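Side-chain contacts in soluble inorganic pyrophosphatase (Toxoplasma gondii, PDB 5WRT), which probably hydrolyses inorganic pyrophosphate to phosphate in a magnesium-dependent reaction: residues A[28-33]-A[63-68]; A[35-40]-A[46-51]; A[158-161]-A[166-169]; A[190-195]-A[200-205]. All coordinates share one frame; numbering follows the deposited sequence.

Interaction 1: A[28-33]-A[63-68]; sequences SPWHDI and MQLRLP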
loop_
_atom_site.group_PDB
_atom_site.type_symbol
_atom_site.label_atom_id
_atom_site.label_comp_id
_atom_site.label_asym_id
_atom_site.label_seq_id
_atom_site.Cartn_x
_atom_site.Cartn_y
_atom_site.Cartn_z
ATOM N N SER A 28 3.804 10.883 30.546
ATOM C CA SER A 28 3.465 9.812 29.616
ATOM C C SER A 28 2.509 10.323 28.542
ATOM O O SER A 28 1.462 10.889 28.872
ATOM C CB SER A 28 2.829 8.642 30.364
ATOM O OG SER A 28 2.326 7.666 29.467
ATOM N N PRO A 29 2.831 10.143 27.258
ATOM C CA PRO A 29 1.868 10.505 26.205
ATOM C C PRO A 29 0.575 9.716 26.267
ATOM O O PRO A 29 -0.445 10.196 25.760
ATOM C CB PRO A 29 2.634 10.211 24.907
ATOM C CG PRO A 29 3.767 9.317 25.303
ATOM C CD PRO A 29 4.119 9.690 26.708
ATOM N N TRP A 30 0.580 8.524 26.863
ATOM C CA TRP A 30 -0.633 7.724 26.971
ATOM C C TRP A 30 -1.442 8.067 28.215
ATOM O O TRP A 30 -2.673 8.138 28.151
ATOM C CB TRP A 30 -0.288 6.231 26.979
ATOM C CG TRP A 30 -1.497 5.340 26.896
ATOM C CD1 TRP A 30 -2.624 5.558 26.156
ATOM C CD2 TRP A 30 -1.700 4.093 27.577
ATOM N NE1 TRP A 30 -3.513 4.526 26.332
ATOM C CE2 TRP A 30 -2.970 3.614 27.200
ATOM C CE3 TRP A 30 -0.931 3.336 28.467
ATOM C CZ2 TRP A 30 -3.489 2.412 27.683
ATOM C CZ3 TRP A 30 -1.448 2.143 28.945
ATOM C CH2 TRP A 30 -2.715 1.694 28.551
ATOM N N HIS A 31 -0.772 8.284 29.347
ATOM C CA HIS A 31 -1.457 8.479 30.618
ATOM C C HIS A 31 -1.734 9.945 30.937
ATOM O O HIS A 31 -2.821 10.265 31.430
ATOM C CB HIS A 31 -0.644 7.875 31.765
ATOM C CG HIS A 31 -0.474 6.394 31.682
ATOM N ND1 HIS A 31 -1.531 5.516 31.785
ATOM C CD2 HIS A 31 0.634 5.635 31.524
ATOM C CE1 HIS A 31 -1.082 4.279 31.683
ATOM N NE2 HIS A 31 0.229 4.322 31.523
ATOM N N ASP A 32 -0.785 10.847 30.687
ATOM C CA ASP A 32 -0.885 12.185 31.251
ATOM C C ASP A 32 -1.270 13.261 30.247
ATOM O O ASP A 32 -1.494 14.403 30.653
ATOM C CB ASP A 32 0.444 12.575 31.905
ATOM C CG ASP A 32 1.070 11.444 32.702
ATOM O OD1 ASP A 32 0.383 10.814 33.533
ATOM O OD2 ASP A 32 2.272 11.167 32.465
ATOM N N ILE A 33 -1.369 12.933 28.963
ATOM C CA ILE A 33 -1.877 13.884 27.970
ATOM C C ILE A 33 -3.395 13.784 27.917
ATOM O O ILE A 33 -3.931 12.681 27.753
ATOM C CB ILE A 33 -1.247 13.649 26.592
ATOM C CG1 ILE A 33 0.238 13.996 26.637
ATOM C CG2 ILE A 33 -1.952 14.481 25.528
ATOM C CD1 ILE A 33 0.897 14.019 25.291
ATOM N N MET A 63 4.443 3.668 21.265
ATOM C CA MET A 63 4.579 3.903 22.696
ATOM C C MET A 63 4.844 2.586 23.414
ATOM O O MET A 63 4.143 1.594 23.195
ATOM C CB MET A 63 3.313 4.560 23.243
ATOM C CG MET A 63 3.087 5.981 22.756
ATOM S SD MET A 63 1.687 6.792 23.556
ATOM C CE MET A 63 0.304 5.952 22.785
ATOM N N GLN A 64 5.859 2.577 24.278
ATOM C CA GLN A 64 6.224 1.384 25.045
ATOM C C GLN A 64 5.487 1.449 26.378
ATOM O O GLN A 64 5.947 2.063 27.341
ATOM C CB GLN A 64 7.734 1.301 25.228
ATOM C CG GLN A 64 8.518 1.267 23.921
ATOM C CD GLN A 64 8.114 0.107 23.028
ATOM O OE1 GLN A 64 8.079 -1.043 23.463
ATOM N NE2 GLN A 64 7.807 0.406 21.771
ATOM N N LEU A 65 4.326 0.793 26.433
ATOM C CA LEU A 65 3.428 0.940 27.573
ATOM C C LEU A 65 3.985 0.330 28.856
ATOM O O LEU A 65 3.540 0.707 29.945
ATOM C CB LEU A 65 2.071 0.316 27.242
ATOM C CG LEU A 65 1.394 0.840 25.970
ATOM C CD1 LEU A 65 -0.018 0.290 25.834
ATOM C CD2 LEU A 65 1.384 2.364 25.937
ATOM N N ARG A 66 4.943 -0.594 28.761
ATOM C CA ARG A 66 5.522 -1.184 29.965
ATOM C C ARG A 66 6.526 -0.259 30.639
ATOM O O ARG A 66 6.738 -0.362 31.851
ATOM C CB ARG A 66 6.194 -2.519 29.639
ATOM C CG ARG A 66 5.224 -3.675 29.459
ATOM C CD ARG A 66 5.945 -4.929 28.991
ATOM N NE ARG A 66 7.132 -5.213 29.794
ATOM C CZ ARG A 66 7.288 -6.302 30.541
ATOM N NH1 ARG A 66 6.330 -7.218 30.586
ATOM N NH2 ARG A 66 8.403 -6.478 31.238
ATOM N N LEU A 67 7.142 0.642 29.884
ATOM C CA LEU A 67 8.243 1.435 30.402
ATOM C C LEU A 67 7.720 2.671 31.128
ATOM O O LEU A 67 6.608 3.135 30.856
ATOM C CB LEU A 67 9.165 1.860 29.261
ATOM C CG LEU A 67 9.732 0.723 28.411
ATOM C CD1 LEU A 67 10.807 1.237 27.470
ATOM C CD2 LEU A 67 10.279 -0.390 29.293
ATOM N N PRO A 68 8.495 3.216 32.066
ATOM C CA PRO A 68 8.068 4.444 32.748
ATOM C C PRO A 68 7.956 5.599 31.764
ATOM O O PRO A 68 8.841 5.819 30.935
ATOM C CB PRO A 68 9.171 4.678 33.787
ATOM C CG PRO A 68 10.352 3.924 33.268
ATOM C CD PRO A 68 9.784 2.721 32.581
HETATM O O HOH W 1 1.683 1.946 31.437
#
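Leu65 lays both of its methyl groups over one face of the Trp30 indole, at about a right angle to the tryptophan side chain. CD1 stands above the six-membered ring, 4.1 Å from its centroid and 17° off the normal, a CH-pi contact, while CD2 reaches CE3 at 3.6 Å nearer the rim. With CG anti to the backbone N (chi1 -172°), the indole swings out to the side where Leu65 lies. Beside this pair lies the tightly packed, buried part of the contact. The Met63 chain bends at its last torsion, chi3 -73°, and its SD meets Pro29 CG at 3.7 Å and Trp30 CB at 4.0 Å.

The opposite character appears at partly exposed His31, which approaches the other segment through water. One molecule lies in the imidazole plane 2.8 Å from His31 NE2 and donates to Leu65 O at 2.7 Å; here a water, not direct packing, links the segments.

Trp30 NE1 bonds to Thr99 O, and Tyr228 meets the indole edge-to-face. Met63 ends strand 57-63, with its backbone N on Glu52, which can bind magnesium although none is bound to it in this chain, and Met63 and Pro29 both pack against Val50 of strand 47-53.

Interaction 2: A[35-40]-A[46-51]; sequences LFPNGR and LFNMVV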
loop_
_atom_site.group_PDB
_atom_site.type_symbol
_atom_site.label_atom_id
_atom_site.label_comp_id
_atom_site.label_asym_id
_atom_site.label_seq_id
_atom_site.Cartn_x
_atom_site.Cartn_y
_atom_site.Cartn_z
ATOM N N LEU A 35 -7.068 13.587 26.527
ATOM C CA LEU A 35 -7.626 13.200 25.237
ATOM C C LEU A 35 -8.265 14.391 24.533
ATOM O O LEU A 35 -8.151 14.529 23.310
ATOM C CB LEU A 35 -8.644 12.075 25.420
ATOM C CG LEU A 35 -9.415 11.670 24.161
ATOM C CD1 LEU A 35 -8.459 11.224 23.066
ATOM C CD2 LEU A 35 -10.426 10.581 24.474
ATOM N N PHE A 36 -8.929 15.266 25.289
ATOM C CA PHE A 36 -9.561 16.463 24.742
ATOM C C PHE A 36 -8.742 17.691 25.114
ATOM O O PHE A 36 -8.796 18.146 26.267
ATOM C CB PHE A 36 -10.999 16.607 25.246
ATOM C CG PHE A 36 -11.863 15.409 24.975
ATOM C CD1 PHE A 36 -12.379 15.185 23.710
ATOM C CD2 PHE A 36 -12.173 14.516 25.987
ATOM C CE1 PHE A 36 -13.180 14.088 23.457
ATOM C CE2 PHE A 36 -12.973 13.417 25.740
ATOM C CZ PHE A 36 -13.477 13.204 24.472
ATOM N N PRO A 37 -7.969 18.261 24.187
ATOM C CA PRO A 37 -7.114 19.403 24.554
ATOM C C PRO A 37 -7.892 20.630 25.012
ATOM O O PRO A 37 -7.350 21.434 25.779
ATOM C CB PRO A 37 -6.320 19.677 23.268
ATOM C CG PRO A 37 -7.115 19.040 22.173
ATOM C CD PRO A 37 -7.790 17.854 22.784
ATOM N N ASN A 38 -9.142 20.800 24.576
ATOM C CA ASN A 38 -9.996 21.882 25.054
ATOM C C ASN A 38 -11.298 21.344 25.642
ATOM O O ASN A 38 -12.347 21.978 25.525
ATOM C CB ASN A 38 -10.304 22.888 23.944
ATOM C CG ASN A 38 -9.099 23.209 23.084
ATOM O OD1 ASN A 38 -7.965 23.220 23.556
ATOM N ND2 ASN A 38 -9.346 23.481 21.807
ATOM N N GLY A 39 -11.242 20.183 26.281
ATOM C CA GLY A 39 -12.410 19.614 26.913
ATOM C C GLY A 39 -13.377 19.001 25.914
ATOM O O GLY A 39 -13.318 19.238 24.708
ATOM N N ARG A 40 -14.296 18.193 26.445
ATOM C CA ARG A 40 -15.258 17.498 25.601
ATOM C C ARG A 40 -16.306 18.433 25.008
ATOM O O ARG A 40 -17.011 18.030 24.076
ATOM C CB ARG A 40 -15.946 16.391 26.405
ATOM C CG ARG A 40 -16.512 15.255 25.565
ATOM C CD ARG A 40 -17.353 14.309 26.414
ATOM N NE ARG A 40 -16.599 13.781 27.549
ATOM C CZ ARG A 40 -16.210 12.515 27.662
ATOM N NH1 ARG A 40 -16.504 11.641 26.705
ATOM N NH2 ARG A 40 -15.525 12.121 28.728
ATOM N N LEU A 46 -12.163 18.547 19.306
ATOM C CA LEU A 46 -10.773 18.215 19.042
ATOM C C LEU A 46 -10.321 17.077 19.942
ATOM O O LEU A 46 -10.650 17.045 21.133
ATOM C CB LEU A 46 -9.867 19.432 19.253
ATOM C CG LEU A 46 -10.047 20.581 18.260
ATOM C CD1 LEU A 46 -9.014 21.670 18.505
ATOM C CD2 LEU A 46 -9.957 20.065 16.832
ATOM N N PHE A 47 -9.570 16.145 19.367
ATOM C CA PHE A 47 -8.916 15.081 20.109
ATOM C C PHE A 47 -7.417 15.253 19.928
ATOM O O PHE A 47 -6.960 15.646 18.850
ATOM C CB PHE A 47 -9.317 13.682 19.619
ATOM C CG PHE A 47 -10.798 13.423 19.614
ATOM C CD1 PHE A 47 -11.605 13.946 18.618
ATOM C CD2 PHE A 47 -11.377 12.630 20.593
ATOM C CE1 PHE A 47 -12.964 13.695 18.605
ATOM C CE2 PHE A 47 -12.733 12.377 20.585
ATOM C CZ PHE A 47 -13.528 12.909 19.590
ATOM N N ASN A 48 -6.649 14.955 20.967
ATOM C CA ASN A 48 -5.203 14.972 20.825
ATOM C C ASN A 48 -4.727 13.659 20.223
ATOM O O ASN A 48 -5.242 12.584 20.544
ATOM C CB ASN A 48 -4.516 15.231 22.166
ATOM C CG ASN A 48 -4.138 16.690 22.351
ATOM O OD1 ASN A 48 -3.831 17.391 21.386
ATOM N ND2 ASN A 48 -4.142 17.148 23.595
ATOM N N MET A 49 -3.752 13.757 19.327
ATOM C CA MET A 49 -3.153 12.600 18.682
ATOM C C MET A 49 -1.669 12.573 19.003
ATOM O O MET A 49 -0.971 13.573 18.805
ATOM C CB MET A 49 -3.367 12.643 17.167
ATOM C CG MET A 49 -2.384 11.786 16.378
ATOM S SD MET A 49 -2.582 11.973 14.594
ATOM C CE MET A 49 -1.545 10.638 13.993
ATOM N N VAL A 50 -1.196 11.439 19.506
ATOM C CA VAL A 50 0.230 11.220 19.712
ATOM C C VAL A 50 0.766 10.578 18.439
ATOM O O VAL A 50 0.413 9.443 18.107
ATOM C CB VAL A 50 0.500 10.343 20.941
ATOM C CG1 VAL A 50 1.982 10.005 21.039
ATOM C CG2 VAL A 50 0.024 11.043 22.206
ATOM N N VAL A 51 1.612 11.308 17.721
ATOM C CA VAL A 51 2.161 10.819 16.461
ATOM C C VAL A 51 3.273 9.828 16.774
ATOM O O VAL A 51 4.270 10.180 17.413
ATOM C CB VAL A 51 2.678 11.978 15.597
ATOM C CG1 VAL A 51 3.258 11.451 14.293
ATOM C CG2 VAL A 51 1.563 12.978 15.333
HETATM O O HOH W 2 -10.825 19.206 22.908
#
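Leu35 and Asn48 join the two backbones through a single hydrogen bond, Asn48 N to Leu35 O at 2.8 Å, with an N-H...O angle of 166°. The same oxygen also receives a CA-H...O contact from Phe47, so a loop carbonyl rests against Phe47 and Asn48 of strand 47-53. Further along, the chain turns back as Gly39 N bonds to Phe36 O. A water accepts from Asn38 N and donates to Gly39 O and Leu46 O; two of its bonds hold the turn and the third reaches the second segment.

The side chains run in two rows. The rings of Phe36 and Phe47 run alongside each other, their planes inclined at 46° and CE1 of Phe36 3.4 Å from CE2 of Phe47. Leu35 CG covers the centre of one Phe36 face, Arg40 CG lies over the other, and Leu35 CD1 comes to the edge of the Phe47 ring at 4.1 Å from CD2. Pro37 passes the Asn48 amide pointing the other way, its CB 3.4 Å from ND2, and its CG meets Leu46 CB at 4.0 Å.

Helix 214-232 adds Tyr222 to Phe36 and Val221 to Phe47. The arrangement is that of a connecting loop folded along a strand of the curled beta barrel characteristic of family I pyrophosphatases.

Interaction 3: A[158-161]-A[166-169]; sequences LAIR and LFSQ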
loop_
_atom_site.group_PDB
_atom_site.type_symbol
_atom_site.label_atom_id
_atom_site.label_comp_id
_atom_site.label_asym_id
_atom_site.label_seq_id
_atom_site.Cartn_x
_atom_site.Cartn_y
_atom_site.Cartn_z
ATOM N N LEU A 158 -9.857 8.003 11.145
ATOM C CA LEU A 158 -9.316 9.001 10.235
ATOM C C LEU A 158 -9.583 10.389 10.800
ATOM O O LEU A 158 -10.688 10.676 11.269
ATOM C CB LEU A 158 -9.929 8.872 8.839
ATOM C CG LEU A 158 -10.151 7.451 8.314
ATOM C CD1 LEU A 158 -10.961 7.476 7.028
ATOM C CD2 LEU A 158 -8.826 6.732 8.102
ATOM N N ALA A 159 -8.569 11.250 10.746
ATOM C CA ALA A 159 -8.665 12.558 11.374
ATOM C C ALA A 159 -7.862 13.569 10.570
ATOM O O ALA A 159 -7.033 13.207 9.732
ATOM C CB ALA A 159 -8.178 12.514 12.827
ATOM N N ILE A 160 -8.120 14.848 10.834
ATOM C CA ILE A 160 -7.416 15.939 10.174
ATOM C C ILE A 160 -6.851 16.871 11.238
ATOM O O ILE A 160 -7.543 17.228 12.198
ATOM C CB ILE A 160 -8.321 16.707 9.188
ATOM C CG1 ILE A 160 -7.550 17.868 8.554
ATOM C CG2 ILE A 160 -9.592 17.200 9.868
ATOM C CD1 ILE A 160 -6.491 17.426 7.567
ATOM N N ARG A 161 -5.587 17.243 11.065
ATOM C CA ARG A 161 -4.884 18.093 12.015
ATOM C C ARG A 161 -5.448 19.511 11.997
ATOM O O ARG A 161 -5.656 20.090 10.928
ATOM C CB ARG A 161 -3.398 18.098 11.659
ATOM C CG ARG A 161 -2.502 18.942 12.522
ATOM C CD ARG A 161 -1.063 18.822 12.031
ATOM N NE ARG A 161 -0.876 19.454 10.727
ATOM C CZ ARG A 161 -0.629 20.748 10.555
ATOM N NH1 ARG A 161 -0.532 21.551 11.605
ATOM N NH2 ARG A 161 -0.475 21.239 9.333
ATOM N N LEU A 166 -7.140 22.383 4.977
ATOM C CA LEU A 166 -8.480 21.870 4.721
ATOM C C LEU A 166 -9.257 21.541 5.992
ATOM O O LEU A 166 -10.313 20.908 5.904
ATOM C CB LEU A 166 -8.404 20.620 3.845
ATOM C CG LEU A 166 -7.676 20.710 2.505
ATOM C CD1 LEU A 166 -7.489 19.321 1.909
ATOM C CD2 LEU A 166 -8.450 21.597 1.547
ATOM N N PHE A 167 -8.760 21.948 7.163
ATOM C CA PHE A 167 -9.399 21.580 8.422
ATOM C C PHE A 167 -10.868 21.986 8.454
ATOM O O PHE A 167 -11.753 21.148 8.665
ATOM C CB PHE A 167 -8.642 22.211 9.590
ATOM C CG PHE A 167 -9.267 21.949 10.927
ATOM C CD1 PHE A 167 -8.990 20.781 11.612
ATOM C CD2 PHE A 167 -10.130 22.870 11.503
ATOM C CE1 PHE A 167 -9.556 20.532 12.842
ATOM C CE2 PHE A 167 -10.704 22.626 12.734
ATOM C CZ PHE A 167 -10.414 21.453 13.404
ATOM N N SER A 168 -11.147 23.273 8.242
ATOM C CA SER A 168 -12.522 23.757 8.323
ATOM C C SER A 168 -13.403 23.204 7.211
ATOM O O SER A 168 -14.632 23.263 7.323
ATOM C CB SER A 168 -12.550 25.285 8.295
ATOM O OG SER A 168 -12.032 25.778 7.073
ATOM N N GLN A 169 -12.807 22.682 6.141
ATOM C CA GLN A 169 -13.561 22.155 5.013
ATOM C C GLN A 169 -13.847 20.664 5.121
ATOM O O GLN A 169 -14.694 20.155 4.377
ATOM C CB GLN A 169 -12.802 22.421 3.711
ATOM C CG GLN A 169 -12.877 23.852 3.220
ATOM C CD GLN A 169 -12.217 24.021 1.870
ATOM O OE1 GLN A 169 -11.019 24.287 1.782
ATOM N NE2 GLN A 169 -12.994 23.855 0.805
#
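The carbonyl oxygen of Phe167, whose ring packs against Ile160 and Arg161, accepts a hydrogen bond from Lys140 NZ, and the same lysine forms a cation-pi contact with that ring. Lys140 belongs to strand 136-149, which pairs antiparallel with strand 152-161. The contact joins the end of that second barrel strand to the loop that leaves it for helix 173-179.

Across the two segments themselves there is no hydrogen bond. What joins them directly is an aromatic ring set against the last backbone carbonyls of the strand. With its ring trans to the main-chain nitrogen (chi1 177°), Phe167 turns back over the strand end. There CD1 comes to 3.5 Å from Arg161 O, approached obliquely, while Ile160 O lies in the ring plane at its edge, 3.9 Å from CD1. An aromatic C-H edge carries a slight positive charge, so the position of Ile160 O is probably mildly favourable.

The apolar share belongs to Ile160, which crosses the phenylalanine at a slant and carries the buried side of the contact. The side chain of Arg161 starts away from Phe167, leaving its carbonyl to do the touching, and its backbone N is held by Glu125 OE2. Leu46, next to Phe47 of strand 47-53, closes on the ring as well.

Two branches of one isoleucine thus serve different parts of the aromatic residue. CG2, set between its own backbone N and carbonyl carbon, meets the ring at CD1, 4.0 Å away, and CG1 approaches Phe167 CA at 4.1 Å.

Interaction 4: A[190-195]-A[200-205]; sequences WFRWYK and NVVNQF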
loop_
_atom_site.group_PDB
_atom_site.type_symbol
_atom_site.label_atom_id
_atom_site.label_comp_id
_atom_site.label_asym_id
_atom_site.label_seq_id
_atom_site.Cartn_x
_atom_site.Cartn_y
_atom_site.Cartn_z
ATOM N N TRP A 190 -4.158 0.061 2.193
ATOM C CA TRP A 190 -2.877 -0.060 2.879
ATOM C C TRP A 190 -2.971 -1.048 4.034
ATOM O O TRP A 190 -2.165 -1.979 4.140
ATOM C CB TRP A 190 -2.412 1.308 3.381
ATOM C CG TRP A 190 -0.944 1.360 3.681
ATOM C CD1 TRP A 190 0.041 1.846 2.870
ATOM C CD2 TRP A 190 -0.291 0.896 4.870
ATOM N NE1 TRP A 190 1.263 1.719 3.481
ATOM C CE2 TRP A 190 1.089 1.137 4.709
ATOM C CE3 TRP A 190 -0.737 0.304 6.055
ATOM C CZ2 TRP A 190 2.024 0.807 5.690
ATOM C CZ3 TRP A 190 0.193 -0.024 7.027
ATOM C CH2 TRP A 190 1.557 0.228 6.837
ATOM N N PHE A 191 -3.961 -0.866 4.907
ATOM C CA PHE A 191 -4.101 -1.739 6.064
ATOM C C PHE A 191 -4.699 -3.096 5.715
ATOM O O PHE A 191 -4.577 -4.031 6.514
ATOM C CB PHE A 191 -4.930 -1.043 7.142
ATOM C CG PHE A 191 -4.166 0.012 7.888
ATOM C CD1 PHE A 191 -3.248 -0.343 8.865
ATOM C CD2 PHE A 191 -4.339 1.355 7.595
ATOM C CE1 PHE A 191 -2.532 0.623 9.548
ATOM C CE2 PHE A 191 -3.623 2.326 8.274
ATOM C CZ PHE A 191 -2.719 1.958 9.252
ATOM N N ARG A 192 -5.331 -3.230 4.548
ATOM C CA ARG A 192 -5.805 -4.544 4.125
ATOM C C ARG A 192 -4.645 -5.445 3.717
ATOM O O ARG A 192 -4.660 -6.649 3.995
ATOM C CB ARG A 192 -6.800 -4.410 2.971
ATOM C CG ARG A 192 -7.539 -5.707 2.648
ATOM C CD ARG A 192 -7.861 -5.830 1.165
ATOM N NE ARG A 192 -8.725 -4.754 0.689
ATOM C CZ ARG A 192 -10.053 -4.765 0.773
ATOM N NH1 ARG A 192 -10.679 -5.802 1.315
ATOM N NH2 ARG A 192 -10.755 -3.739 0.311
ATOM N N TRP A 193 -3.625 -4.878 3.071
ATOM C CA TRP A 193 -2.598 -5.662 2.400
ATOM C C TRP A 193 -1.247 -5.677 3.106
ATOM O O TRP A 193 -0.402 -6.504 2.751
ATOM C CB TRP A 193 -2.400 -5.141 0.966
ATOM C CG TRP A 193 -3.553 -5.423 0.050
ATOM C CD1 TRP A 193 -4.545 -4.557 -0.312
ATOM C CD2 TRP A 193 -3.828 -6.655 -0.629
ATOM N NE1 TRP A 193 -5.424 -5.175 -1.169
ATOM C CE2 TRP A 193 -5.007 -6.464 -1.380
ATOM C CE3 TRP A 193 -3.196 -7.901 -0.673
ATOM C CZ2 TRP A 193 -5.564 -7.471 -2.165
ATOM C CZ3 TRP A 193 -3.750 -8.900 -1.453
ATOM C CH2 TRP A 193 -4.923 -8.679 -2.188
ATOM N N TYR A 194 -1.015 -4.801 4.088
ATOM C CA TYR A 194 0.355 -4.569 4.547
ATOM C C TYR A 194 0.961 -5.746 5.308
ATOM O O TYR A 194 2.180 -5.772 5.501
ATOM C CB TYR A 194 0.426 -3.304 5.408
ATOM C CG TYR A 194 -0.073 -3.459 6.825
ATOM C CD1 TYR A 194 -1.394 -3.794 7.084
ATOM C CD2 TYR A 194 0.777 -3.259 7.904
ATOM C CE1 TYR A 194 -1.855 -3.929 8.380
ATOM C CE2 TYR A 194 0.327 -3.391 9.203
ATOM C CZ TYR A 194 -0.991 -3.727 9.436
ATOM O OH TYR A 194 -1.447 -3.860 10.728
ATOM N N LYS A 195 0.161 -6.715 5.744
ATOM C CA LYS A 195 0.701 -7.874 6.440
ATOM C C LYS A 195 0.728 -9.124 5.566
ATOM O O LYS A 195 0.977 -10.221 6.076
ATOM C CB LYS A 195 -0.097 -8.140 7.717
ATOM C CG LYS A 195 0.071 -7.091 8.803
ATOM C CD LYS A 195 -0.846 -7.397 9.983
ATOM C CE LYS A 195 -0.304 -6.778 11.276
ATOM N NZ LYS A 195 -0.585 -7.602 12.501
ATOM N N ASN A 200 1.335 -13.425 5.437
ATOM C CA ASN A 200 0.565 -14.111 4.396
ATOM C C ASN A 200 -0.935 -14.072 4.688
ATOM O O ASN A 200 -1.663 -15.033 4.435
ATOM C CB ASN A 200 1.053 -15.550 4.208
ATOM C CG ASN A 200 0.579 -16.162 2.907
ATOM O OD1 ASN A 200 0.028 -17.263 2.887
ATOM N ND2 ASN A 200 0.791 -15.448 1.807
ATOM N N VAL A 201 -1.400 -12.953 5.233
ATOM C CA VAL A 201 -2.806 -12.764 5.563
ATOM C C VAL A 201 -3.293 -11.485 4.898
ATOM O O VAL A 201 -2.571 -10.484 4.844
ATOM C CB VAL A 201 -3.051 -12.699 7.085
ATOM C CG1 VAL A 201 -2.878 -14.076 7.713
ATOM C CG2 VAL A 201 -2.134 -11.679 7.731
ATOM N N VAL A 202 -4.513 -11.528 4.376
ATOM C CA VAL A 202 -5.207 -10.341 3.900
ATOM C C VAL A 202 -6.262 -9.989 4.937
ATOM O O VAL A 202 -7.126 -10.814 5.262
ATOM C CB VAL A 202 -5.842 -10.572 2.520
ATOM C CG1 VAL A 202 -6.583 -9.327 2.065
ATOM C CG2 VAL A 202 -4.780 -10.969 1.508
ATOM N N ASN A 203 -6.195 -8.770 5.468
ATOM C CA ASN A 203 -7.129 -8.383 6.512
ATOM C C ASN A 203 -8.518 -8.142 5.929
ATOM O O ASN A 203 -8.694 -7.927 4.727
ATOM C CB ASN A 203 -6.639 -7.128 7.235
ATOM C CG ASN A 203 -5.333 -7.349 7.974
ATOM O OD1 ASN A 203 -5.215 -8.263 8.791
ATOM N ND2 ASN A 203 -4.346 -6.504 7.696
ATOM N N GLN A 204 -9.513 -8.182 6.805
ATOM C CA GLN A 204 -10.891 -7.885 6.449
ATOM C C GLN A 204 -11.324 -6.586 7.114
ATOM O O GLN A 204 -10.625 -6.029 7.966
ATOM C CB GLN A 204 -11.826 -9.029 6.857
ATOM C CG GLN A 204 -11.374 -10.406 6.405
ATOM C CD GLN A 204 -12.226 -11.510 6.994
ATOM O OE1 GLN A 204 -12.996 -12.160 6.287
ATOM N NE2 GLN A 204 -12.100 -11.722 8.300
ATOM N N PHE A 205 -12.494 -6.104 6.711
ATOM C CA PHE A 205 -13.081 -4.905 7.290
ATOM C C PHE A 205 -14.533 -5.172 7.643
ATOM O O PHE A 205 -15.280 -5.736 6.838
ATOM C CB PHE A 205 -12.982 -3.714 6.329
ATOM C CG PHE A 205 -11.581 -3.219 6.126
ATOM C CD1 PHE A 205 -10.799 -3.716 5.096
ATOM C CD2 PHE A 205 -11.043 -2.259 6.967
ATOM C CE1 PHE A 205 -9.505 -3.264 4.910
ATOM C CE2 PHE A 205 -9.748 -1.804 6.787
ATOM C CZ PHE A 205 -8.978 -2.308 5.757
HETATM O O HOH W 3 -2.552 -7.928 5.313
HETATM O O HOH W 4 -10.239 -8.028 2.653
#
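The C-terminal end of helix 183-193 is met here by the chain as it returns toward strand 204-212, and one residue, Asn203, satisfies two successive carbonyls of that helix end. Asn203 ND2 donates to Phe191 O at 2.8 Å, nearly along the C=O axis, while its backbone N reaches a lone pair of Arg192 O at 3.0 Å, in the carbonyl plane. With CG beside the backbone N (chi1 -64°), the side chain and main chain of Asn203 can address neighbouring carbonyls together.

Arg192 O has a second donor, a water that also donates to Val201 O at 2.6 Å and accepts from Lys195 N. Another water lies in the guanidinium plane, taking a bond from Arg192 NH1 and giving one to Asn203 O.

Mainly apolar contacts fill the rest. Arg192 CB sits at the edge of the Phe205 ring, 3.5 Å from CE1, while Phe205 CD1 lies over one face of the guanidinium. Val202 forks between two helix residues: CG1 meets Arg192 CG at 3.8 Å, and CG2 meets Trp193 CZ3 at 3.8 Å. The Tyr194 ring approaches the Asn203 amide obliquely, CE1 to ND2, while Lys195 CG covers the centre of one face of the Tyr194 ring.

Arg192 forms salt bridges with Glu189 and Glu209. Trp193 NE1 bonds to Gly182 O of the second subunit, whose Trp91 meets the indole edge-to-face. The arrangement is that of a helix C-terminus whose carbonyls are met by an asparagine after the short helix 196-199, ahead of strand 204-212, at the dimer interface.

Following the chain from the N terminus, interaction 1 closes the largest of the loops, bringing the region after strand 26-27 against the end of strand 57-63. Interaction 2 is nested within it, folding 35-40 onto strand 47-53, and the two touch through Val50 and Asn48. Interactions 3 and 4 then follow in series, each closing a short local loop: the first at the exit of strand 152-161, the second around helix 196-199, between helix 183-193 and strand 204-212. None cross. Interactions 2, 3 and 4 all reach the same curved sheet of the barrel, with Leu46 packing on Phe167 between the first two, while interaction 4 lies across the chain's centre from interactions 1 and 2.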